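Local atomic coordinates of SmhA (Serratia marcescens, PDB entry 7A27), a protein that is one component of the tripartite alpha-pore-forming toxin Smh, which probably perforates target membranes, and is captured here in its soluble form. Residues A[25-30]-A[355-360]; A[93-97]-A[331-336]; A[204-208]-A[227-231]. One frame throughout, in Å; residues are numbered along the deposited sequence.

Overall arrangement
SmhA is a long, mostly helical protein, and the three contacts are spread along it. Interaction 1 lies near the middle, its centre about 7 Å from the centre of the chain. Interaction 2 is about 37 Å from it, centre to centre, and both use helix 325-358. Interaction 3 is about 31 Å from interaction 1 and lies on the two-stranded sheet. Interactions 2 and 3 are about 68 Å apart between centres, on opposite sides of the chain's centre. In sequence, interaction 1 encloses interaction 2, which encloses interaction 3. Helix 325-358 thus packs on helix 14-37 in interaction 1 and on helix 48-96 in interaction 2, joining C-terminal to N-terminal parts of the chain.

Interaction 1: A[25-30]-A[355-360]; sequences ALLNQS and NYAGNN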
loop_
_atom_site.group_PDB
_atom_site.type_symbol
_atom_site.label_atom_id
_atom_site.label_comp_id
_atom_site.label_asym_id
_atom_site.label_seq_id
_atom_site.Cartn_x
_atom_site.Cartn_y
_atom_site.Cartn_z
ATOM N N ALA A 25 0.302 -0.654 0.089
ATOM C CA ALA A 25 1.001 0.520 -0.491
ATOM C C ALA A 25 0.532 0.745 -1.924
ATOM O O ALA A 25 0.286 1.901 -2.251
ATOM C CB ALA A 25 2.505 0.361 -0.445
ATOM N N LEU A 26 0.426 -0.296 -2.756
ATOM C CA LEU A 26 -0.031 -0.164 -4.163
ATOM C C LEU A 26 -1.458 0.372 -4.171
ATOM O O LEU A 26 -1.742 1.272 -4.955
ATOM C CB LEU A 26 0.021 -1.512 -4.882
ATOM C CG LEU A 26 1.403 -2.026 -5.245
ATOM C CD1 LEU A 26 1.326 -3.472 -5.696
ATOM C CD2 LEU A 26 2.046 -1.178 -6.312
ATOM N N LEU A 27 -2.333 -0.208 -3.362
ATOM C CA LEU A 27 -3.741 0.234 -3.266
ATOM C C LEU A 27 -3.751 1.695 -2.788
ATOM O O LEU A 27 -4.463 2.496 -3.382
ATOM C CB LEU A 27 -4.523 -0.696 -2.334
ATOM C CG LEU A 27 -6.004 -0.375 -2.205
ATOM C CD1 LEU A 27 -6.670 -0.333 -3.550
ATOM C CD2 LEU A 27 -6.716 -1.392 -1.352
ATOM N N ASN A 28 -2.936 2.052 -1.801
ATOM C CA ASN A 28 -2.914 3.421 -1.226
ATOM C C ASN A 28 -2.396 4.395 -2.294
ATOM O O ASN A 28 -2.729 5.587 -2.232
ATOM C CB ASN A 28 -2.082 3.493 0.054
ATOM C CG ASN A 28 -2.532 4.607 0.982
ATOM O OD1 ASN A 28 -3.667 5.082 0.895
ATOM N ND2 ASN A 28 -1.655 5.014 1.889
ATOM N N GLN A 29 -1.610 3.902 -3.240
ATOM C CA GLN A 29 -1.080 4.691 -4.383
ATOM C C GLN A 29 -2.298 5.103 -5.225
ATOM O O GLN A 29 -2.377 6.298 -5.605
ATOM C CB GLN A 29 -0.047 3.828 -5.123
ATOM C CG GLN A 29 0.820 4.545 -6.133
ATOM C CD GLN A 29 1.881 3.644 -6.737
ATOM O OE1 GLN A 29 1.844 2.427 -6.619
ATOM N NE2 GLN A 29 2.857 4.235 -7.411
ATOM N N SER A 30 -3.229 4.157 -5.456
ATOM C CA SER A 30 -4.458 4.345 -6.269
ATOM C C SER A 30 -5.428 5.260 -5.516
ATOM O O SER A 30 -6.042 6.101 -6.165
ATOM C CB SER A 30 -5.109 3.027 -6.644
ATOM O OG SER A 30 -4.243 2.199 -7.409
ATOM N N ASN A 355 5.516 -2.719 -10.598
ATOM C CA ASN A 355 4.124 -2.375 -10.217
ATOM C C ASN A 355 4.081 -0.955 -9.642
ATOM O O ASN A 355 3.206 -0.189 -10.062
ATOM C CB ASN A 355 3.519 -3.407 -9.260
ATOM C CG ASN A 355 2.895 -4.604 -9.956
ATOM O OD1 ASN A 355 2.421 -4.501 -11.081
ATOM N ND2 ASN A 355 2.832 -5.726 -9.258
ATOM N N TYR A 356 4.989 -0.596 -8.727
ATOM C CA TYR A 356 5.023 0.769 -8.133
ATOM C C TYR A 356 5.253 1.790 -9.242
ATOM O O TYR A 356 4.761 2.917 -9.098
ATOM C CB TYR A 356 6.107 0.916 -7.065
ATOM C CG TYR A 356 5.792 0.323 -5.712
ATOM C CD1 TYR A 356 4.804 0.866 -4.908
ATOM C CD2 TYR A 356 6.530 -0.724 -5.197
ATOM C CE1 TYR A 356 4.518 0.348 -3.653
ATOM C CE2 TYR A 356 6.247 -1.259 -3.963
ATOM C CZ TYR A 356 5.251 -0.721 -3.173
ATOM O OH TYR A 356 5.030 -1.276 -1.943
ATOM N N ALA A 357 5.980 1.424 -10.301
ATOM C CA ALA A 357 6.248 2.322 -11.449
ATOM C C ALA A 357 4.969 2.468 -12.275
ATOM O O ALA A 357 4.559 3.616 -12.503
ATOM C CB ALA A 357 7.392 1.813 -12.291
ATOM N N GLY A 358 4.357 1.344 -12.667
ATOM C CA GLY A 358 3.180 1.276 -13.558
ATOM C C GLY A 358 1.928 1.832 -12.912
ATOM O O GLY A 358 1.174 2.565 -13.597
ATOM N N ASN A 359 1.743 1.541 -11.624
ATOM C CA ASN A 359 0.549 1.932 -10.834
ATOM C C ASN A 359 0.633 3.398 -10.392
ATOM O O ASN A 359 -0.209 3.776 -9.546
ATOM C CB ASN A 359 0.367 1.021 -9.619
ATOM C CG ASN A 359 -1.001 1.137 -8.978
ATOM O OD1 ASN A 359 -2.007 1.286 -9.671
ATOM N ND2 ASN A 359 -1.044 1.071 -7.656
ATOM N N ASN A 360 1.554 4.199 -10.954
ATOM C CA ASN A 360 1.699 5.635 -10.599
ATOM C C ASN A 360 0.570 6.440 -11.245
ATOM O O ASN A 360 0.318 7.560 -10.782
ATOM C CB ASN A 360 3.037 6.248 -11.006
ATOM C CG ASN A 360 3.204 7.641 -10.422
ATOM O OD1 ASN A 360 3.047 7.851 -9.214
ATOM N ND2 ASN A 360 3.507 8.614 -11.256
#
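Leu26 and Tyr356 mark one end of this contact and Gln29 and Asn360 the other, with CA atoms 6.5 Å apart at the first pair, so helix 14-37 and the end of helix 325-358 run in the same general sense. Asn359 is the first residue to leave helical geometry. The Tyr356 ring reaches back to helix 14-37. Leu26 CD2 sits over one ring face, offset toward the rim, in a CH-pi contact 4.1 Å from the Tyr356 ring centroid. Ala25 CB meets the same ring at its edge, in the ring plane, 3.8 Å from Tyr356 CE1. The Tyr356 hydroxyl is hydrogen-bonded to that of Tyr80, and the two rings pack edge-to-face. Gln29 leaves its helix with CG anti to the backbone N (chi1 -167°) and an extended chain, which carries its amide across to the other helix. There Gln29 NE2 donates to Tyr356 O at 2.9 Å. The bond is fairly straight (163°) and uses a lone pair in the carbonyl plane; the acceptor also lies close to the Gln29 amide plane. Asn359 comes the other way, sliding past Gln29 with the two amide planes 80° apart. Its ND2 makes weak bonds to Gln29 OE1 and Ser30 OG, both at 3.4 Å. Asn359 ND2 also lies 2.8 Å from Leu26 O. Asn355 instead turns its amide to Gly193 and Val195. Asn359 binds calcium in a structure of this protein, but no ion is bound to it here. The polar side chains of helix 14-37 meet the C-terminal end of helix 325-358 in a buried setting. The Gln29 amide N-H gives the Tyr356 carbonyl, in the last helical turn, a hydrogen-bond partner. If Asn359 binds calcium through its side chain, its weak bonds to Gln29 and Ser30 would probably have to shift.

Interaction 2: A[93-97]-A[331-336]; sequences VNALY and AKQIIS
Asn94 faces Ser336 and Tyr97 faces Lys332, each pair with CA atoms 5.8 Å apart, so the end of helix 48-96 runs antiparallel to helix 325-358. Tyr97 follows the last helical turn and turns its side chain toward the partner. Its ring lies obliquely against Ile335, whose CD1 is 3.3 Å from Tyr97 CE2. The two side chains cross at about a right angle. Ala331 CB meets the far end of the same ring, 4.2 Å from Tyr97 CE1. Lys332 slides past the tyrosine in the opposite direction. With CG anti to the backbone N (chi1 170°) and the chain extended, it takes its NZ to Tyr97 O, a weak hydrogen bond of 3.3 Å. Val93 CG1 packs on Ile335 CD1 at 3.9 Å. On the more open side, Asn94 OD1 lies alongside the Ser336 backbone, 3.1 Å from Ser336 CA, without a hydrogen bond to Ser336 N. This is a mixed helix-helix seam far from the calcium site. Helix 104-155 adjoins it through Met111 and Leu115 on Val93 and Val104 on Tyr97, and the N-terminal residues Leu4 and Leu9 pack on Ala331 and Ile335.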
loop_
_atom_site.group_PDB
_atom_site.type_symbol
_atom_site.label_atom_id
_atom_site.label_comp_id
_atom_site.label_asym_id
_atom_site.label_seq_id
_atom_site.Cartn_x
_atom_site.Cartn_y
_atom_site.Cartn_z
ATOM N N VAL A 93 28.673 -15.028 -2.571
ATOM C CA VAL A 93 29.095 -16.069 -1.585
ATOM C C VAL A 93 29.024 -17.424 -2.287
ATOM O O VAL A 93 29.940 -18.257 -2.109
ATOM C CB VAL A 93 28.238 -16.073 -0.308
ATOM C CG1 VAL A 93 28.712 -17.130 0.667
ATOM C CG2 VAL A 93 28.232 -14.726 0.385
ATOM N N ASN A 94 27.969 -17.631 -3.069
ATOM C CA ASN A 94 27.786 -18.883 -3.832
ATOM C C ASN A 94 29.007 -19.076 -4.728
ATOM O O ASN A 94 29.665 -20.120 -4.594
ATOM C CB ASN A 94 26.498 -18.867 -4.645
ATOM C CG ASN A 94 25.975 -20.256 -4.868
ATOM O OD1 ASN A 94 26.124 -21.113 -3.999
ATOM N ND2 ASN A 94 25.346 -20.464 -6.009
ATOM N N ALA A 95 29.314 -18.069 -5.558
ATOM C CA ALA A 95 30.430 -18.059 -6.538
ATOM C C ALA A 95 31.781 -18.327 -5.842
ATOM O O ALA A 95 32.627 -19.026 -6.432
ATOM C CB ALA A 95 30.421 -16.753 -7.296
ATOM N N LEU A 96 31.965 -17.797 -4.630
ATOM C CA LEU A 96 33.197 -17.981 -3.813
ATOM C C LEU A 96 33.414 -19.473 -3.530
ATOM O O LEU A 96 34.567 -19.886 -3.399
ATOM C CB LEU A 96 33.061 -17.181 -2.508
ATOM C CG LEU A 96 34.148 -17.429 -1.454
ATOM C CD1 LEU A 96 35.533 -17.134 -2.021
ATOM C CD2 LEU A 96 33.909 -16.638 -0.165
ATOM N N TYR A 97 32.340 -20.264 -3.419
ATOM C CA TYR A 97 32.404 -21.718 -3.103
ATOM C C TYR A 97 32.589 -22.551 -4.390
ATOM O O TYR A 97 31.984 -23.644 -4.547
ATOM C CB TYR A 97 31.238 -22.116 -2.191
ATOM C CG TYR A 97 31.556 -22.058 -0.716
ATOM C CD1 TYR A 97 32.100 -23.158 -0.069
ATOM C CD2 TYR A 97 31.309 -20.926 0.042
ATOM C CE1 TYR A 97 32.380 -23.143 1.289
ATOM C CE2 TYR A 97 31.588 -20.892 1.398
ATOM C CZ TYR A 97 32.132 -22.001 2.027
ATOM O OH TYR A 97 32.389 -21.976 3.372
ATOM N N ALA A 331 28.691 -27.265 3.280
ATOM C CA ALA A 331 28.560 -25.796 3.344
ATOM C C ALA A 331 28.218 -25.235 1.956
ATOM O O ALA A 331 27.356 -24.341 1.879
ATOM C CB ALA A 331 29.825 -25.195 3.880
ATOM N N LYS A 332 28.882 -25.716 0.901
ATOM C CA LYS A 332 28.615 -25.277 -0.494
ATOM C C LYS A 332 27.123 -25.499 -0.797
ATOM O O LYS A 332 26.486 -24.611 -1.426
ATOM C CB LYS A 332 29.484 -26.033 -1.506
ATOM C CG LYS A 332 29.045 -25.781 -2.945
ATOM C CD LYS A 332 29.932 -26.179 -4.079
ATOM C CE LYS A 332 29.251 -25.765 -5.367
ATOM N NZ LYS A 332 30.202 -25.678 -6.494
ATOM N N GLN A 333 26.624 -26.665 -0.375
ATOM C CA GLN A 333 25.229 -27.147 -0.535
ATOM C C GLN A 333 24.269 -26.223 0.243
ATOM O O GLN A 333 23.292 -25.741 -0.373
ATOM C CB GLN A 333 25.202 -28.626 -0.115
ATOM C CG GLN A 333 23.821 -29.194 0.206
ATOM C CD GLN A 333 22.882 -29.083 -0.970
ATOM O OE1 GLN A 333 23.316 -28.931 -2.114
ATOM N NE2 GLN A 333 21.587 -29.159 -0.691
ATOM N N ILE A 334 24.556 -25.947 1.522
ATOM C CA ILE A 334 23.719 -25.076 2.404
ATOM C C ILE A 334 23.637 -23.680 1.758
ATOM O O ILE A 334 22.528 -23.092 1.745
ATOM C CB ILE A 334 24.250 -24.976 3.855
ATOM C CG1 ILE A 334 24.469 -26.301 4.591
ATOM C CG2 ILE A 334 23.345 -24.066 4.662
ATOM C CD1 ILE A 334 23.252 -26.995 5.144
ATOM N N ILE A 335 24.756 -23.168 1.229
ATOM C CA ILE A 335 24.839 -21.812 0.603
ATOM C C ILE A 335 24.120 -21.801 -0.757
ATOM O O ILE A 335 23.318 -20.858 -0.992
ATOM C CB ILE A 335 26.300 -21.338 0.507
ATOM C CG1 ILE A 335 26.866 -21.046 1.895
ATOM C CG2 ILE A 335 26.417 -20.123 -0.394
ATOM C CD1 ILE A 335 28.356 -20.778 1.897
ATOM N N SER A 336 24.372 -22.793 -1.617
ATOM C CA SER A 336 23.739 -22.876 -2.960
ATOM C C SER A 336 22.209 -22.867 -2.826
ATOM O O SER A 336 21.565 -22.220 -3.665
ATOM C CB SER A 336 24.215 -24.072 -3.743
ATOM O OG SER A 336 23.293 -25.151 -3.680
#

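Interaction 3: A[204-208]-A[227-231]; sequences AVPLG and DQASY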
loop_
_atom_site.group_PDB
_atom_site.type_symbol
_atom_site.label_atom_id
_atom_site.label_comp_id
_atom_site.label_asym_id
_atom_site.label_seq_id
_atom_site.Cartn_x
_atom_site.Cartn_y
_atom_site.Cartn_z
ATOM N N ALA A 204 -23.083 12.244 -8.863
ATOM C CA ALA A 204 -23.096 13.711 -8.999
ATOM C C ALA A 204 -24.029 14.315 -7.955
ATOM O O ALA A 204 -24.977 13.620 -7.546
ATOM C CB ALA A 204 -23.532 14.047 -10.390
ATOM N N VAL A 205 -23.750 15.554 -7.556
ATOM C CA VAL A 205 -24.524 16.310 -6.533
ATOM C C VAL A 205 -24.994 17.621 -7.148
ATOM O O VAL A 205 -24.205 18.548 -7.257
ATOM C CB VAL A 205 -23.681 16.575 -5.271
ATOM C CG1 VAL A 205 -24.498 17.253 -4.162
ATOM C CG2 VAL A 205 -23.037 15.301 -4.743
ATOM N N PRO A 206 -26.261 17.732 -7.603
ATOM C CA PRO A 206 -26.811 19.025 -8.022
ATOM C C PRO A 206 -26.682 20.066 -6.895
ATOM O O PRO A 206 -26.952 19.704 -5.769
ATOM C CB PRO A 206 -28.292 18.720 -8.296
ATOM C CG PRO A 206 -28.324 17.226 -8.599
ATOM C CD PRO A 206 -27.199 16.619 -7.783
ATOM N N LEU A 207 -26.280 21.305 -7.216
ATOM C CA LEU A 207 -26.085 22.431 -6.262
ATOM C C LEU A 207 -27.143 23.521 -6.541
ATOM O O LEU A 207 -27.280 23.895 -7.707
ATOM C CB LEU A 207 -24.637 22.914 -6.438
ATOM C CG LEU A 207 -23.540 21.852 -6.232
ATOM C CD1 LEU A 207 -22.144 22.388 -6.485
ATOM C CD2 LEU A 207 -23.580 21.261 -4.835
ATOM N N GLY A 208 -27.956 23.875 -5.533
ATOM C CA GLY A 208 -29.068 24.861 -5.596
ATOM C C GLY A 208 -28.801 26.038 -6.550
ATOM O O GLY A 208 -27.740 26.663 -6.482
ATOM N N ASP A 227 -22.570 28.782 -11.679
ATOM C CA ASP A 227 -21.426 28.569 -10.749
ATOM C C ASP A 227 -20.842 27.180 -11.083
ATOM O O ASP A 227 -20.174 27.067 -12.137
ATOM C CB ASP A 227 -21.915 28.810 -9.310
ATOM C CG ASP A 227 -20.850 28.864 -8.218
ATOM O OD1 ASP A 227 -19.747 28.295 -8.408
ATOM O OD2 ASP A 227 -21.121 29.505 -7.194
ATOM N N GLN A 228 -21.085 26.175 -10.228
ATOM C CA GLN A 228 -20.732 24.740 -10.408
ATOM C C GLN A 228 -22.095 24.023 -10.461
ATOM O O GLN A 228 -22.669 23.755 -9.382
ATOM C CB GLN A 228 -19.820 24.254 -9.266
ATOM C CG GLN A 228 -19.013 22.981 -9.543
ATOM C CD GLN A 228 -18.201 22.511 -8.342
ATOM O OE1 GLN A 228 -18.297 23.052 -7.246
ATOM N NE2 GLN A 228 -17.364 21.510 -8.557
ATOM N N ALA A 229 -22.666 23.855 -11.660
ATOM C CA ALA A 229 -23.952 23.153 -11.890
ATOM C C ALA A 229 -24.005 21.903 -10.994
ATOM O O ALA A 229 -25.037 21.697 -10.319
ATOM C CB ALA A 229 -24.096 22.795 -13.348
ATOM N N SER A 230 -22.921 21.117 -10.935
ATOM C CA SER A 230 -22.866 19.890 -10.101
ATOM C C SER A 230 -21.443 19.463 -9.734
ATOM O O SER A 230 -20.533 19.558 -10.556
ATOM C CB SER A 230 -23.599 18.775 -10.777
ATOM O OG SER A 230 -22.894 18.328 -11.924
ATOM N N TYR A 231 -21.311 18.933 -8.517
ATOM C CA TYR A 231 -20.058 18.351 -7.964
ATOM C C TYR A 231 -19.950 16.901 -8.463
ATOM O O TYR A 231 -20.776 16.065 -8.027
ATOM C CB TYR A 231 -20.060 18.479 -6.436
ATOM C CG TYR A 231 -18.840 17.903 -5.772
ATOM C CD1 TYR A 231 -17.691 18.649 -5.608
ATOM C CD2 TYR A 231 -18.817 16.591 -5.341
ATOM C CE1 TYR A 231 -16.549 18.104 -5.044
ATOM C CE2 TYR A 231 -17.692 16.039 -4.748
ATOM C CZ TYR A 231 -16.541 16.789 -4.620
ATOM O OH TYR A 231 -15.428 16.249 -4.039
#
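Val205 and Tyr231 are partners in an antiparallel two-stranded sheet, strands 198-206 and 230-237, most of whose connection, residues 210-225, is not modelled. The sheet lies far from the centre of the helical bundle, and probably corresponds to the beta tongue of ClyA-family toxins. Val205 and Tyr231 form a hydrogen-bonded pair with side chains on one face of the sheet. Their CB atoms lie 4.3 Å apart. Beyond CB the tyrosine leads away from the partner strand: CG is anti to the backbone N (chi1 179°), and the ring meets Val205 CG2 only obliquely. The ring packs instead on Val276, Ser279 and Val280 of helix 272-299, and its OH receives a weak bond from Gln58. Val205 touches Ser275 of that helix too, so this face of the sheet is joined to the helix. Pro206 and Ser230 form the next, non-hydrogen-bonded pair, with side chains on the other face. There the Ser230 CB sits 4.2 Å from Pro206 CA. Past the strand end, Leu207 points across to the partner chain. Its CG is anti to the carbonyl carbon (chi1 -57°), and this brings CD1 against Gln228 O. The Leu207 and Gln228 side chains cross obliquely, with Leu207 CD1 4.0 Å from Gln228 OE1. The amide of Gln228 is held elsewhere, by Thr42 N at its OE1 and by Leu40 O at its NE2. That anchors the chain just before the strand to the loop after helix 14-37. The backbones are joined by two bonds, Val205 N to Tyr231 O at 3.1 Å and Tyr231 N to Val205 O at 3.2 Å. Toward the unmodelled end, pairing fades to one weak bond, from Leu207 N to Ala229 O at 3.4 Å.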